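Local coordinates for actin binding protein family protein (Entamoeba histolytica HM-1:IMSS, PDB 6K2F), which probably binds actin monomers in their ADP form and limits filament assembly by sequestering them, this chain being its N-terminal ADF-homology domain, at residues S62-T68 against K79-Y85. Residues are numbered along the deposited sequence; the frame is centred on the assembly and turned at random.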
loop_
_atom_site.group_PDB
_atom_site.type_symbol
_atom_site.label_atom_id
_atom_site.label_comp_id
_atom_site.label_asym_id
_atom_site.label_seq_id
_atom_site.Cartn_x
_atom_site.Cartn_y
_atom_site.Cartn_z
ATOM N N SER A 62 -21.206 4.066 2.823
ATOM C CA SER A 62 -19.958 4.651 2.289
ATOM C C SER A 62 -19.492 3.838 1.105
ATOM O O SER A 62 -19.940 2.685 0.928
ATOM C CB SER A 62 -18.868 4.827 3.318
ATOM O OG SER A 62 -18.403 3.595 3.834
ATOM N N TYR A 63 -18.660 4.455 0.286
ATOM C CA TYR A 63 -17.962 3.765 -0.808
ATOM C C TYR A 63 -16.503 3.568 -0.444
ATOM O O TYR A 63 -15.880 4.439 0.167
ATOM C CB TYR A 63 -18.001 4.592 -2.078
ATOM C CG TYR A 63 -19.370 4.964 -2.565
ATOM C CD1 TYR A 63 -20.229 4.015 -3.076
ATOM C CD2 TYR A 63 -19.783 6.285 -2.571
ATOM C CE1 TYR A 63 -21.479 4.361 -3.565
ATOM C CE2 TYR A 63 -21.007 6.652 -3.088
ATOM C CZ TYR A 63 -21.869 5.696 -3.579
ATOM O OH TYR A 63 -23.088 6.105 -4.047
ATOM N N ILE A 64 -15.935 2.463 -0.910
ATOM C CA ILE A 64 -14.465 2.240 -0.841
ATOM C C ILE A 64 -13.983 1.951 -2.255
ATOM O O ILE A 64 -14.498 1.038 -2.880
ATOM C CB ILE A 64 -14.065 1.049 0.045
ATOM C CG1 ILE A 64 -14.709 1.071 1.429
ATOM C CG2 ILE A 64 -12.541 0.990 0.102
ATOM C CD1 ILE A 64 -14.106 2.050 2.334
ATOM N N LEU A 65 -13.055 2.762 -2.746
ATOM C CA LEU A 65 -12.345 2.495 -4.012
ATOM C C LEU A 65 -11.070 1.752 -3.647
ATOM O O LEU A 65 -10.205 2.355 -3.016
ATOM C CB LEU A 65 -12.066 3.812 -4.726
ATOM C CG LEU A 65 -13.292 4.673 -4.965
ATOM C CD1 LEU A 65 -12.911 5.978 -5.621
ATOM C CD2 LEU A 65 -14.311 3.922 -5.788
ATOM N N PHE A 66 -11.034 0.467 -3.945
ATOM C CA PHE A 66 -9.990 -0.448 -3.442
ATOM C C PHE A 66 -9.141 -0.905 -4.634
ATOM O O PHE A 66 -9.616 -1.561 -5.551
ATOM C CB PHE A 66 -10.633 -1.616 -2.711
ATOM C CG PHE A 66 -9.661 -2.413 -1.888
ATOM C CD1 PHE A 66 -8.860 -3.359 -2.500
ATOM C CD2 PHE A 66 -9.577 -2.241 -0.514
ATOM C CE1 PHE A 66 -7.976 -4.113 -1.754
ATOM C CE2 PHE A 66 -8.652 -2.968 0.223
ATOM C CZ PHE A 66 -7.867 -3.906 -0.396
ATOM N N ARG A 67 -7.872 -0.584 -4.584
ATOM C CA ARG A 67 -6.940 -0.849 -5.706
ATOM C C ARG A 67 -6.547 -2.329 -5.723
ATOM O O ARG A 67 -6.161 -2.854 -4.682
ATOM C CB ARG A 67 -5.705 0.035 -5.569
ATOM C CG ARG A 67 -4.790 -0.028 -6.781
ATOM C CD ARG A 67 -3.549 0.837 -6.644
ATOM N NE ARG A 67 -2.811 0.541 -5.425
ATOM C CZ ARG A 67 -2.043 -0.520 -5.214
ATOM N NH1 ARG A 67 -1.884 -1.438 -6.153
ATOM N NH2 ARG A 67 -1.419 -0.665 -4.058
ATOM N N THR A 68 -6.656 -2.977 -6.876
ATOM C CA THR A 68 -6.200 -4.373 -7.052
ATOM C C THR A 68 -4.712 -4.378 -7.387
ATOM O O THR A 68 -4.088 -3.306 -7.503
ATOM C CB THR A 68 -6.972 -5.127 -8.143
ATOM O OG1 THR A 68 -6.533 -4.710 -9.437
ATOM C CG2 THR A 68 -8.468 -4.953 -7.999
ATOM N N LYS A 79 -6.501 -1.670 -12.118
ATOM C CA LYS A 79 -7.924 -2.037 -11.940
ATOM C C LYS A 79 -8.290 -1.911 -10.455
ATOM O O LYS A 79 -7.446 -2.161 -9.594
ATOM C CB LYS A 79 -8.150 -3.458 -12.444
ATOM C CG LYS A 79 -7.953 -3.632 -13.944
ATOM C CD LYS A 79 -9.235 -3.601 -14.682
ATOM C CE LYS A 79 -9.109 -3.767 -16.181
ATOM N NZ LYS A 79 -10.441 -3.603 -16.805
ATOM N N TRP A 80 -9.520 -1.512 -10.174
ATOM C CA TRP A 80 -10.028 -1.253 -8.806
ATOM C C TRP A 80 -11.289 -2.078 -8.542
ATOM O O TRP A 80 -11.922 -2.561 -9.490
ATOM C CB TRP A 80 -10.341 0.233 -8.653
ATOM C CG TRP A 80 -9.144 1.130 -8.754
ATOM C CD1 TRP A 80 -8.385 1.381 -9.856
ATOM C CD2 TRP A 80 -8.557 1.873 -7.679
ATOM N NE1 TRP A 80 -7.366 2.234 -9.541
ATOM C CE2 TRP A 80 -7.442 2.559 -8.216
ATOM C CE3 TRP A 80 -8.899 2.090 -6.343
ATOM C CZ2 TRP A 80 -6.664 3.417 -7.444
ATOM C CZ3 TRP A 80 -8.137 2.945 -5.588
ATOM C CH2 TRP A 80 -7.025 3.589 -6.128
ATOM N N LEU A 81 -11.609 -2.219 -7.264
ATOM C CA LEU A 81 -12.938 -2.661 -6.801
ATOM C C LEU A 81 -13.704 -1.435 -6.332
ATOM O O LEU A 81 -13.115 -0.560 -5.667
ATOM C CB LEU A 81 -12.807 -3.637 -5.632
ATOM C CG LEU A 81 -11.794 -4.755 -5.800
ATOM C CD1 LEU A 81 -11.694 -5.530 -4.498
ATOM C CD2 LEU A 81 -12.155 -5.630 -6.968
ATOM N N LEU A 82 -14.982 -1.389 -6.658
ATOM C CA LEU A 82 -15.898 -0.417 -6.032
ATOM C C LEU A 82 -16.662 -1.184 -4.962
ATOM O O LEU A 82 -17.444 -2.076 -5.321
ATOM C CB LEU A 82 -16.829 0.181 -7.085
ATOM C CG LEU A 82 -17.907 1.102 -6.498
ATOM C CD1 LEU A 82 -17.301 2.238 -5.693
ATOM C CD2 LEU A 82 -18.797 1.623 -7.608
ATOM N N LEU A 83 -16.371 -0.901 -3.701
ATOM C CA LEU A 83 -17.087 -1.523 -2.566
ATOM C C LEU A 83 -18.157 -0.524 -2.149
ATOM O O LEU A 83 -17.803 0.621 -1.860
ATOM C CB LEU A 83 -16.114 -1.800 -1.427
ATOM C CG LEU A 83 -14.853 -2.582 -1.799
ATOM C CD1 LEU A 83 -14.016 -2.834 -0.559
ATOM C CD2 LEU A 83 -15.179 -3.883 -2.502
ATOM N N ALA A 84 -19.417 -0.921 -2.158
ATOM C CA ALA A 84 -20.492 -0.001 -1.749
ATOM C C ALA A 84 -21.145 -0.627 -0.526
ATOM O O ALA A 84 -21.817 -1.676 -0.683
ATOM C CB ALA A 84 -21.469 0.200 -2.859
ATOM N N TYR A 85 -20.920 -0.014 0.634
ATOM C CA TYR A 85 -21.536 -0.441 1.910
ATOM C C TYR A 85 -22.837 0.343 2.042
ATOM O O TYR A 85 -22.769 1.556 2.219
ATOM C CB TYR A 85 -20.592 -0.208 3.088
ATOM C CG TYR A 85 -21.259 -0.416 4.428
ATOM C CD1 TYR A 85 -21.857 -1.618 4.757
ATOM C CD2 TYR A 85 -21.323 0.600 5.360
ATOM C CE1 TYR A 85 -22.484 -1.802 5.979
ATOM C CE2 TYR A 85 -21.955 0.429 6.573
ATOM C CZ TYR A 85 -22.541 -0.777 6.898
ATOM O OH TYR A 85 -23.185 -0.926 8.099
#
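Arg67 lies across the indole of Trp80, its partner in a non-hydrogen-bonded pair of two antiparallel strands, 62-68 and 79-85. Arg67 CB stands almost squarely over the six-membered ring of Trp80, 3.7 Å from its centroid, a CH-pi contact. With CG anti to the backbone N (chi1 -172°), the chain continues over the same ring: Arg67 CG is 4.0 Å from Trp80 CE2, and CD passes near CZ2. It then bends at chi3 and leaves the tryptophan, the guanidinium turned nearly perpendicular to the indole; NE donates a hydrogen bond to Gly21 O, and the guanidinium makes a cation-pi contact with Tyr78. The indole edge meets the backbone of strand 62-68, Trp80 CZ3 lying 3.4 Å from Leu65 O, while NE1 reaches Asn16. On the same face, Leu65 CD2 and Leu82 CD1 press unusually close, at 3.4 Å. Hydrogen-bonded pairs set the register, with Phe66 N to Leu81 O nearly straight (178°). At the end, Lys79 O accepts two bonds, from Thr68 N in its carbonyl plane and from Thr68 OG1, 2.7 Å from Lys79 O and well above that plane. The two strands form the buried middle of the ADF-homology sheet, between strands 23-29 and 114-120; Phe12 of helix 6-18 meets Trp80, and helix 45-49 packs against Phe66 on the other face.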